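Local coordinates for uncharacterized protein (Chondromyces crocatus, PDB 6I86) that is of unknown function but, being encoded in the crocagin gene cluster, probably takes part in making this ribosomally derived peptide natural product, at residues A[117-131]-A[144-156]. Residues are numbered along the deposited sequence; the frame is centred on the assembly and turned at random.
Sequences YRVLREWSVHEESKH and EGPDGIITLWPER
The indole of W123 lies flat against the start of strand 148-154: the carbonyl O of D147 sits over the middle of one face, 3.6 Å above the ring plane, and G148 CA comes within 3.5 Å of CE3, leaving no room for a CB on G148. At the rim, NE1 donates to E128 OE1, whose partner oxygen OE2 is held by Y132 OH and V57 N. A leucine in place of W123 would probably uncover the D147–G148 backbone and leave E128 OE1 without its indole donor. H131 has K130 CB over the centre of one face and is gripped at both nitrogens, in its ring plane: ND1 reaches the syn lone pair of D147 OD1 at 2.6 Å, NE2 the anti lone pair of E144 OE1 at 2.8 Å. At the other end of the ladder W153, with chi1 at 64°, lays its five-membered ring over R118 CB, a CH-pi contact 4.0 Å from the centroid, while L120 CB meets its edge at CZ3. The R118 guanidinium has E155 CG over one face and water 1 at its edge; NH2 and E155 OE2, 3.4 Å apart, make a salt bridge of charges only, E155 being poorly ordered.

Six backbone bonds pair strands 115-123 and 148-154 antiparallel, inside a five-stranded mixed sheet, and S124 N to D147 O continues them into the helix turn. There E127 OE2 accepts from G145 N. With both ring nitrogens donating to carboxylates, H131 is probably protonated, and its charge would offset some of the surrounding acid.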
ATOM      1  N   TYR A 117      10.284   8.675   3.618  1.00 21.62           N
ATOM      2  CA  TYR A 117       9.983   8.739   2.196  1.00 21.48           C
ATOM      3  C   TYR A 117       8.720   9.547   1.959  1.00 25.10           C
ATOM      4  O   TYR A 117       7.743   9.419   2.702  1.00 23.53           O
ATOM      5  CB  TYR A 117       9.786   7.339   1.605  1.00 19.00           C
ATOM      6  CG  TYR A 117      11.049   6.529   1.545  1.00 23.45           C
ATOM      7  CD1 TYR A 117      11.879   6.588   0.437  1.00 24.10           C
ATOM      8  CD2 TYR A 117      11.422   5.715   2.604  1.00 22.26           C
ATOM      9  CE1 TYR A 117      13.046   5.851   0.383  1.00 26.90           C
ATOM     10  CE2 TYR A 117      12.585   4.974   2.560  1.00 22.77           C
ATOM     11  CZ  TYR A 117      13.394   5.045   1.447  1.00 24.91           C
ATOM     12  OH  TYR A 117      14.556   4.308   1.399  1.00 28.92           O
ATOM     13  N   ARG A 118       8.746  10.377   0.922  1.00 21.29           N
ATOM     14  CA  ARG A 118       7.504  10.880   0.362  1.00 23.56           C
ATOM     15  C   ARG A 118       6.802   9.748  -0.379  1.00 23.86           C
ATOM     16  O   ARG A 118       7.440   8.877  -0.976  1.00 22.61           O
ATOM     17  CB  ARG A 118       7.765  12.065  -0.568  1.00 27.52           C
ATOM     18  CG  ARG A 118       6.944  13.293  -0.208  1.00 52.66           C
ATOM     19  CD  ARG A 118       7.376  14.538  -0.968  1.00 63.51           C
ATOM     20  NE  ARG A 118       8.633  15.099  -0.479  1.00 77.55           N
ATOM     21  CZ  ARG A 118       8.740  15.842   0.619  1.00 85.14           C
ATOM     22  NH1 ARG A 118       9.920  16.321   0.989  1.00 86.65           N
ATOM     23  NH2 ARG A 118       7.667  16.092   1.358  1.00 85.56           N
ATOM     24  N   VAL A 119       5.476   9.741  -0.307  1.00 20.82           N
ATOM     25  CA  VAL A 119       4.678   8.642  -0.834  1.00 26.51           C
ATOM     26  C   VAL A 119       3.569   9.225  -1.690  1.00 30.95           C
ATOM     27  O   VAL A 119       2.803  10.077  -1.225  1.00 28.55           O
ATOM     28  CB  VAL A 119       4.088   7.767   0.283  1.00 23.66           C
ATOM     29  CG1 VAL A 119       3.136   6.729  -0.304  1.00 22.27           C
ATOM     30  CG2 VAL A 119       5.196   7.090   1.061  1.00 22.44           C
ATOM     31  N   LEU A 120       3.480   8.769  -2.933  1.00 24.12           N
ATOM     32  CA  LEU A 120       2.373   9.115  -3.809  1.00 24.34           C
ATOM     33  C   LEU A 120       1.449   7.911  -3.912  1.00 21.05           C
ATOM     34  O   LEU A 120       1.864   6.842  -4.372  1.00 22.60           O
ATOM     35  CB  LEU A 120       2.868   9.535  -5.192  1.00 20.73           C
ATOM     36  CG  LEU A 120       1.769   9.993  -6.152  1.00 19.55           C
ATOM     37  CD1 LEU A 120       1.174  11.309  -5.664  1.00 23.33           C
ATOM     38  CD2 LEU A 120       2.319  10.143  -7.565  1.00 22.54           C
ATOM     39  N   ARG A 121       0.207   8.082  -3.473  1.00 19.82           N
ATOM     40  CA  ARG A 121      -0.835   7.088  -3.681  1.00 19.69           C
ATOM     41  C   ARG A 121      -1.637   7.479  -4.912  1.00 18.45           C
ATOM     42  O   ARG A 121      -2.339   8.495  -4.900  1.00 23.24           O
ATOM     43  CB  ARG A 121      -1.761   6.972  -2.473  1.00 20.55           C
ATOM     44  CG  ARG A 121      -2.996   6.124  -2.764  1.00 37.01           C
ATOM     45  CD  ARG A 121      -3.981   6.124  -1.611  1.00 39.60           C
ATOM     46  NE  ARG A 121      -4.916   7.242  -1.659  1.00 44.76           N
ATOM     47  CZ  ARG A 121      -6.135   7.158  -2.183  1.00 47.29           C
ATOM     48  NH1 ARG A 121      -6.551   6.011  -2.707  1.00 32.29           N
ATOM     49  NH2 ARG A 121      -6.937   8.214  -2.187  1.00 46.60           N
ATOM     50  N   GLU A 122      -1.529   6.679  -5.966  1.00 20.70           N
ATOM     51  CA  GLU A 122      -2.347   6.824  -7.160  1.00 17.92           C
ATOM     52  C   GLU A 122      -3.308   5.646  -7.223  1.00 25.09           C
ATOM     53  O   GLU A 122      -2.884   4.493  -7.091  1.00 22.97           O
ATOM     54  CB  GLU A 122      -1.486   6.873  -8.420  1.00 21.67           C
ATOM     55  CG  GLU A 122      -0.562   8.069  -8.478  1.00 21.10           C
ATOM     56  CD  GLU A 122       0.329   8.062  -9.700  1.00 23.25           C
ATOM     57  OE1 GLU A 122       0.096   8.884 -10.610  1.00 23.50           O
ATOM     58  OE2 GLU A 122       1.264   7.232  -9.750  1.00 21.42           O
ATOM     59  N   TRP A 123      -4.592   5.931  -7.417  1.00 19.69           N
ATOM     60  CA  TRP A 123      -5.594   4.879  -7.425  1.00 17.41           C
ATOM     61  C   TRP A 123      -6.601   5.131  -8.535  1.00 22.85           C
ATOM     62  O   TRP A 123      -6.982   6.276  -8.799  1.00 24.81           O
ATOM     63  CB  TRP A 123      -6.315   4.790  -6.074  1.00 22.80           C
ATOM     64  CG  TRP A 123      -7.062   3.517  -5.893  1.00 22.82           C
ATOM     65  CD1 TRP A 123      -8.378   3.291  -6.167  1.00 25.98           C
ATOM     66  CD2 TRP A 123      -6.533   2.281  -5.407  1.00 23.03           C
ATOM     67  NE1 TRP A 123      -8.705   1.990  -5.873  1.00 25.33           N
ATOM     68  CE2 TRP A 123      -7.588   1.348  -5.404  1.00 24.87           C
ATOM     69  CE3 TRP A 123      -5.270   1.873  -4.968  1.00 28.12           C
ATOM     70  CZ2 TRP A 123      -7.417   0.032  -4.983  1.00 34.13           C
ATOM     71  CZ3 TRP A 123      -5.103   0.570  -4.552  1.00 31.27           C
ATOM     72  CH2 TRP A 123      -6.170  -0.337  -4.561  1.00 28.16           C
ATOM     73  N   SER A 124      -7.023   4.052  -9.183  1.00 20.44           N
ATOM     74  CA  SER A 124      -8.045   4.089 -10.222  1.00 21.07           C
ATOM     75  C   SER A 124      -9.292   3.405  -9.670  1.00 20.79           C
ATOM     76  O   SER A 124      -9.333   2.177  -9.550  1.00 20.27           O
ATOM     77  CB  SER A 124      -7.557   3.405 -11.495  1.00 22.79           C
ATOM     78  OG  SER A 124      -8.587   3.354 -12.466  1.00 27.65           O
ATOM     79  N   VAL A 125     -10.301   4.203  -9.319  1.00 22.01           N
ATOM     80  CA  VAL A 125     -11.584   3.635  -8.914  1.00 20.58           C
ATOM     81  C   VAL A 125     -12.218   2.884 -10.077  1.00 21.47           C
ATOM     82  O   VAL A 125     -12.898   1.868  -9.879  1.00 24.04           O
ATOM     83  CB  VAL A 125     -12.508   4.747  -8.379  1.00 22.26           C
ATOM     84  CG1 VAL A 125     -13.852   4.173  -7.964  1.00 23.02           C
ATOM     85  CG2 VAL A 125     -11.852   5.466  -7.211  1.00 23.10           C
ATOM     86  N   HIS A 126     -11.998   3.360 -11.306  1.00 22.19           N
ATOM     87  CA  HIS A 126     -12.516   2.664 -12.481  1.00 23.57           C
ATOM     88  C   HIS A 126     -11.919   1.267 -12.598  1.00 26.04           C
ATOM     89  O   HIS A 126     -12.634   0.294 -12.866  1.00 22.84           O
ATOM     90  CB  HIS A 126     -12.225   3.484 -13.736  1.00 25.19           C
ATOM     91  CG  HIS A 126     -12.995   3.037 -14.940  1.00 40.07           C
ATOM     92  ND1 HIS A 126     -12.386   2.537 -16.071  1.00 36.53           N
ATOM     93  CD2 HIS A 126     -14.326   3.014 -15.189  1.00 45.24           C
ATOM     94  CE1 HIS A 126     -13.309   2.226 -16.965  1.00 42.53           C
ATOM     95  NE2 HIS A 126     -14.494   2.507 -16.454  1.00 45.72           N
ATOM     96  N   GLU A 127     -10.606   1.147 -12.400  1.00 21.54           N
ATOM     97  CA  GLU A 127      -9.970  -0.164 -12.467  1.00 24.81           C
ATOM     98  C   GLU A 127     -10.354  -1.022 -11.268  1.00 25.24           C
ATOM     99  O   GLU A 127     -10.587  -2.228 -11.412  1.00 23.82           O
ATOM    100  CB  GLU A 127      -8.452  -0.007 -12.551  1.00 23.20           C
ATOM    101  CG  GLU A 127      -7.702  -1.301 -12.845  1.00 24.63           C
ATOM    102  CD  GLU A 127      -7.901  -1.787 -14.269  1.00 28.47           C
ATOM    103  OE1 GLU A 127      -8.357  -0.991 -15.117  1.00 29.84           O
ATOM    104  OE2 GLU A 127      -7.592  -2.966 -14.545  1.00 31.92           O
ATOM    105  N   GLU A 128     -10.418  -0.415 -10.077  1.00 21.99           N
ATOM    106  CA  GLU A 128     -10.829  -1.146  -8.880  1.00 23.27           C
ATOM    107  C   GLU A 128     -12.189  -1.802  -9.071  1.00 26.04           C
ATOM    108  O   GLU A 128     -12.379  -2.974  -8.724  1.00 23.94           O
ATOM    109  CB  GLU A 128     -10.866  -0.203  -7.676  1.00 22.74           C
ATOM    110  CG  GLU A 128     -11.549  -0.805  -6.456  1.00 23.45           C
ATOM    111  CD  GLU A 128     -11.922   0.223  -5.409  1.00 25.50           C
ATOM    112  OE1 GLU A 128     -11.182   1.221  -5.255  1.00 24.26           O
ATOM    113  OE2 GLU A 128     -12.952   0.031  -4.732  1.00 22.86           O
ATOM    114  N   SER A 129     -13.145  -1.065  -9.639  1.00 21.53           N
ATOM    115  CA  SER A 129     -14.502  -1.564  -9.821  1.00 25.03           C
ATOM    116  C   SER A 129     -14.599  -2.691 -10.843  1.00 27.77           C
ATOM    117  O   SER A 129     -15.689  -3.248 -11.011  1.00 26.00           O
ATOM    118  CB  SER A 129     -15.429  -0.416 -10.225  1.00 24.03           C
ATOM    119  OG  SER A 129     -15.041   0.142 -11.468  1.00 31.79           O
ATOM    120  N   LYS A 130     -13.510  -3.039 -11.530  1.00 22.91           N
ATOM    121  CA  LYS A 130     -13.510  -4.213 -12.392  1.00 28.36           C
ATOM    122  C   LYS A 130     -13.269  -5.508 -11.632  1.00 32.65           C
ATOM    123  O   LYS A 130     -13.425  -6.585 -12.216  1.00 27.23           O
ATOM    124  CB  LYS A 130     -12.434  -4.096 -13.476  1.00 29.65           C
ATOM    125  CG  LYS A 130     -12.606  -2.965 -14.468  1.00 30.12           C
ATOM    126  CD  LYS A 130     -11.411  -2.925 -15.415  1.00 30.22           C
ATOM    127  CE  LYS A 130     -11.442  -1.702 -16.315  1.00 41.54           C
ATOM    128  NZ  LYS A 130     -10.202  -1.602 -17.133  1.00 49.10           N
ATOM    129  N   HIS A 131     -12.895  -5.432 -10.354  1.00 27.71           N
ATOM    130  CA  HIS A 131     -12.280  -6.560  -9.665  1.00 27.24           C
ATOM    131  C   HIS A 131     -12.979  -6.905  -8.356  1.00 25.67           C
ATOM    132  O   HIS A 131     -12.373  -7.527  -7.478  1.00 29.15           O
ATOM    133  CB  HIS A 131     -10.800  -6.260  -9.429  1.00 24.90           C
ATOM    134  CG  HIS A 131     -10.054  -5.940 -10.687  1.00 27.26           C
ATOM    135  ND1 HIS A 131      -9.314  -4.787 -10.844  1.00 22.82           N
ATOM    136  CD2 HIS A 131      -9.951  -6.616 -11.857  1.00 27.43           C
ATOM    137  CE1 HIS A 131      -8.783  -4.772 -12.055  1.00 30.12           C
ATOM    138  NE2 HIS A 131      -9.152  -5.871 -12.688  1.00 30.67           N
ATOM    139  N   GLU A 144      -4.637  -7.168 -16.551  1.00 33.04           N
ATOM    140  CA  GLU A 144      -5.412  -6.098 -15.941  1.00 30.72           C
ATOM    141  C   GLU A 144      -4.661  -5.526 -14.747  1.00 29.85           C
ATOM    142  O   GLU A 144      -3.671  -6.087 -14.271  1.00 32.33           O
ATOM    143  CB  GLU A 144      -6.802  -6.593 -15.525  1.00 31.61           C
ATOM    144  CG  GLU A 144      -7.704  -6.900 -16.710  1.00 35.77           C
ATOM    145  CD  GLU A 144      -9.046  -7.465 -16.293  1.00 41.95           C
ATOM    146  OE1 GLU A 144      -9.436  -7.274 -15.121  1.00 37.21           O
ATOM    147  OE2 GLU A 144      -9.710  -8.097 -17.140  1.00 42.29           O
ATOM    148  N   GLY A 145      -5.146  -4.384 -14.272  1.00 27.77           N
ATOM    149  CA  GLY A 145      -4.486  -3.666 -13.212  1.00 23.29           C
ATOM    150  C   GLY A 145      -3.204  -3.011 -13.686  1.00 27.02           C
ATOM    151  O   GLY A 145      -2.880  -3.029 -14.877  1.00 25.87           O
ATOM    152  N   PRO A 146      -2.437  -2.418 -12.758  1.00 25.08           N
ATOM    153  CA  PRO A 146      -2.736  -2.377 -11.320  1.00 25.04           C
ATOM    154  C   PRO A 146      -3.889  -1.441 -10.964  1.00 26.72           C
ATOM    155  O   PRO A 146      -4.129  -0.454 -11.660  1.00 19.99           O
ATOM    156  CB  PRO A 146      -1.429  -1.867 -10.707  1.00 25.52           C
ATOM    157  CG  PRO A 146      -0.795  -1.066 -11.792  1.00 26.46           C
ATOM    158  CD  PRO A 146      -1.163  -1.746 -13.079  1.00 25.86           C
ATOM    159  N   ASP A 147      -4.607  -1.774  -9.890  1.00 17.68           N
ATOM    160  CA  ASP A 147      -5.664  -0.895  -9.408  1.00 18.89           C
ATOM    161  C   ASP A 147      -5.088   0.367  -8.782  1.00 19.36           C
ATOM    162  O   ASP A 147      -5.752   1.410  -8.764  1.00 22.32           O
ATOM    163  CB  ASP A 147      -6.547  -1.639  -8.408  1.00 17.76           C
ATOM    164  CG  ASP A 147      -7.152  -2.900  -8.995  1.00 22.67           C
ATOM    165  OD1 ASP A 147      -8.185  -2.801  -9.691  1.00 24.02           O
ATOM    166  OD2 ASP A 147      -6.589  -3.990  -8.771  1.00 21.90           O
ATOM    167  N   GLY A 148      -3.861   0.293  -8.272  1.00 21.13           N
ATOM    168  CA  GLY A 148      -3.199   1.457  -7.716  1.00 26.20           C
ATOM    169  C   GLY A 148      -1.695   1.304  -7.795  1.00 20.96           C
ATOM    170  O   GLY A 148      -1.165   0.196  -7.938  1.00 15.74           O
ATOM    171  N   ILE A 149      -1.006   2.440  -7.712  1.00 20.95           N
ATOM    172  CA  ILE A 149       0.451   2.480  -7.722  1.00 20.54           C
ATOM    173  C   ILE A 149       0.909   3.333  -6.548  1.00 21.27           C
ATOM    174  O   ILE A 149       0.482   4.485  -6.409  1.00 19.75           O
ATOM    175  CB  ILE A 149       1.008   3.035  -9.048  1.00 21.02           C
ATOM    176  CG1 ILE A 149       0.511   2.203 -10.234  1.00 24.08           C
ATOM    177  CG2 ILE A 149       2.531   3.049  -9.018  1.00 18.06           C
ATOM    178  CD1 ILE A 149       1.038   2.673 -11.575  1.00 24.85           C
ATOM    179  N   ILE A 150       1.772   2.768  -5.709  1.00 20.12           N
ATOM    180  CA  ILE A 150       2.338   3.460  -4.555  1.00 18.99           C
ATOM    181  C   ILE A 150       3.802   3.736  -4.857  1.00 20.20           C
ATOM    182  O   ILE A 150       4.595   2.802  -5.025  1.00 18.75           O
ATOM    183  CB  ILE A 150       2.189   2.637  -3.267  1.00 18.66           C
ATOM    184  CG1 ILE A 150       0.746   2.160  -3.111  1.00 36.24           C
ATOM    185  CG2 ILE A 150       2.603   3.464  -2.063  1.00 22.60           C
ATOM    186  CD1 ILE A 150      -0.259   3.288  -3.171  1.00 38.25           C
ATOM    187  N   THR A 151       4.167   5.013  -4.921  1.00 20.08           N
ATOM    188  CA  THR A 151       5.522   5.411  -5.274  1.00 15.93           C
ATOM    189  C   THR A 151       6.184   6.100  -4.092  1.00 21.90           C
ATOM    190  O   THR A 151       5.619   7.033  -3.511  1.00 19.43           O
ATOM    191  CB  THR A 151       5.535   6.335  -6.491  1.00 18.91           C
ATOM    192  OG1 THR A 151       4.842   5.707  -7.576  1.00 19.59           O
ATOM    193  CG2 THR A 151       6.968   6.621  -6.920  1.00 19.62           C
ATOM    194  N   LEU A 152       7.381   5.641  -3.745  1.00 15.90           N
ATOM    195  CA  LEU A 152       8.178   6.221  -2.677  1.00 18.40           C
ATOM    196  C   LEU A 152       9.396   6.911  -3.272  1.00 22.78           C
ATOM    197  O   LEU A 152       9.977   6.428  -4.248  1.00 23.29           O
ATOM    198  CB  LEU A 152       8.637   5.147  -1.682  1.00 20.80           C
ATOM    199  CG  LEU A 152       7.701   4.589  -0.604  1.00 24.36           C
ATOM    200  CD1 LEU A 152       6.474   3.905  -1.195  1.00 27.14           C
ATOM    201  CD2 LEU A 152       8.468   3.628   0.298  1.00 21.53           C
ATOM    202  N   TRP A 153       9.779   8.041  -2.685  1.00 18.88           N
ATOM    203  CA  TRP A 153      11.064   8.650  -2.989  1.00 22.06           C
ATOM    204  C   TRP A 153      11.527   9.414  -1.760  1.00 24.81           C
ATOM    205  O   TRP A 153      10.694   9.833  -0.944  1.00 26.09           O
ATOM    206  CB  TRP A 153      11.007   9.557  -4.236  1.00 19.77           C
ATOM    207  CG  TRP A 153      10.134  10.775  -4.182  1.00 25.76           C
ATOM    208  CD1 TRP A 153      10.520  12.042  -3.864  1.00 27.52           C
ATOM    209  CD2 TRP A 153       8.742  10.851  -4.515  1.00 19.03           C
ATOM    210  NE1 TRP A 153       9.451  12.900  -3.955  1.00 22.44           N
ATOM    211  CE2 TRP A 153       8.346  12.193  -4.352  1.00 20.82           C
ATOM    212  CE3 TRP A 153       7.790   9.910  -4.921  1.00 17.47           C
ATOM    213  CZ2 TRP A 153       7.038  12.619  -4.578  1.00 25.27           C
ATOM    214  CZ3 TRP A 153       6.490  10.336  -5.148  1.00 22.52           C
ATOM    215  CH2 TRP A 153       6.127  11.677  -4.978  1.00 19.50           C
ATOM    216  N   PRO A 154      12.839   9.583  -1.577  1.00 28.09           N
ATOM    217  CA  PRO A 154      13.353  10.078  -0.292  1.00 34.53           C
ATOM    218  C   PRO A 154      12.781  11.439   0.075  1.00 41.87           C
ATOM    219  O   PRO A 154      12.701  12.347  -0.756  1.00 32.03           O
ATOM    220  CB  PRO A 154      14.868  10.157  -0.523  1.00 37.35           C
ATOM    221  CG  PRO A 154      15.131   9.190  -1.625  1.00 37.57           C
ATOM    222  CD  PRO A 154      13.931   9.279  -2.517  1.00 27.02           C
ATOM    223  N   GLU A 155      12.377  11.571   1.336  1.00 41.74           N
ATOM    224  CA  GLU A 155      11.919  12.854   1.850  1.00 57.76           C
ATOM    225  C   GLU A 155      13.125  13.721   2.180  1.00 75.20           C
ATOM    226  O   GLU A 155      13.946  13.364   3.032  1.00 70.98           O
ATOM    227  CB  GLU A 155      11.014  12.671   3.066  1.00 54.75           C
ATOM    228  CG  GLU A 155      10.257  13.940   3.427  1.00 56.58           C
ATOM    229  CD  GLU A 155       8.951  13.678   4.150  1.00 64.68           C
ATOM    230  OE1 GLU A 155       8.653  12.507   4.456  1.00 65.79           O
ATOM    231  OE2 GLU A 155       8.215  14.653   4.409  1.00 75.12           O
ATOM    232  N   ARG A 156      13.223  14.857   1.502  1.00 65.13           N
ATOM    233  CA  ARG A 156      14.422  15.677   1.531  1.00 80.96           C
ATOM    234  C   ARG A 156      14.139  17.059   2.112  1.00 88.97           C
ATOM    235  O   ARG A 156      13.561  17.180   3.194  1.00 92.00           O
ATOM    236  CB  ARG A 156      14.992  15.791   0.117  1.00 80.11           C
ATOM    237  CG  ARG A 156      15.451  14.455  -0.460  1.00 78.92           C
ATOM    238  CD  ARG A 156      16.881  14.202  -0.052  1.00 78.03           C
ATOM    239  NE  ARG A 156      17.273  12.794   0.012  1.00 75.67           N
ATOM    240  CZ  ARG A 156      18.010  12.173  -0.904  1.00 63.11           C
ATOM    241  NH1 ARG A 156      18.446  12.828  -1.972  1.00 66.46           N
ATOM    242  NH2 ARG A 156      18.321  10.894  -0.747  1.00 54.31           N
TER
HETATM  243  O   HOH W   1      11.963  15.011  -1.038  1.00 65.36           O
HETATM  244  O   HOH W   2       2.349   6.334  -7.396  1.00 20.19           O
HETATM  245  O   HOH W   3     -11.799  -8.455 -14.223  1.00 48.60           O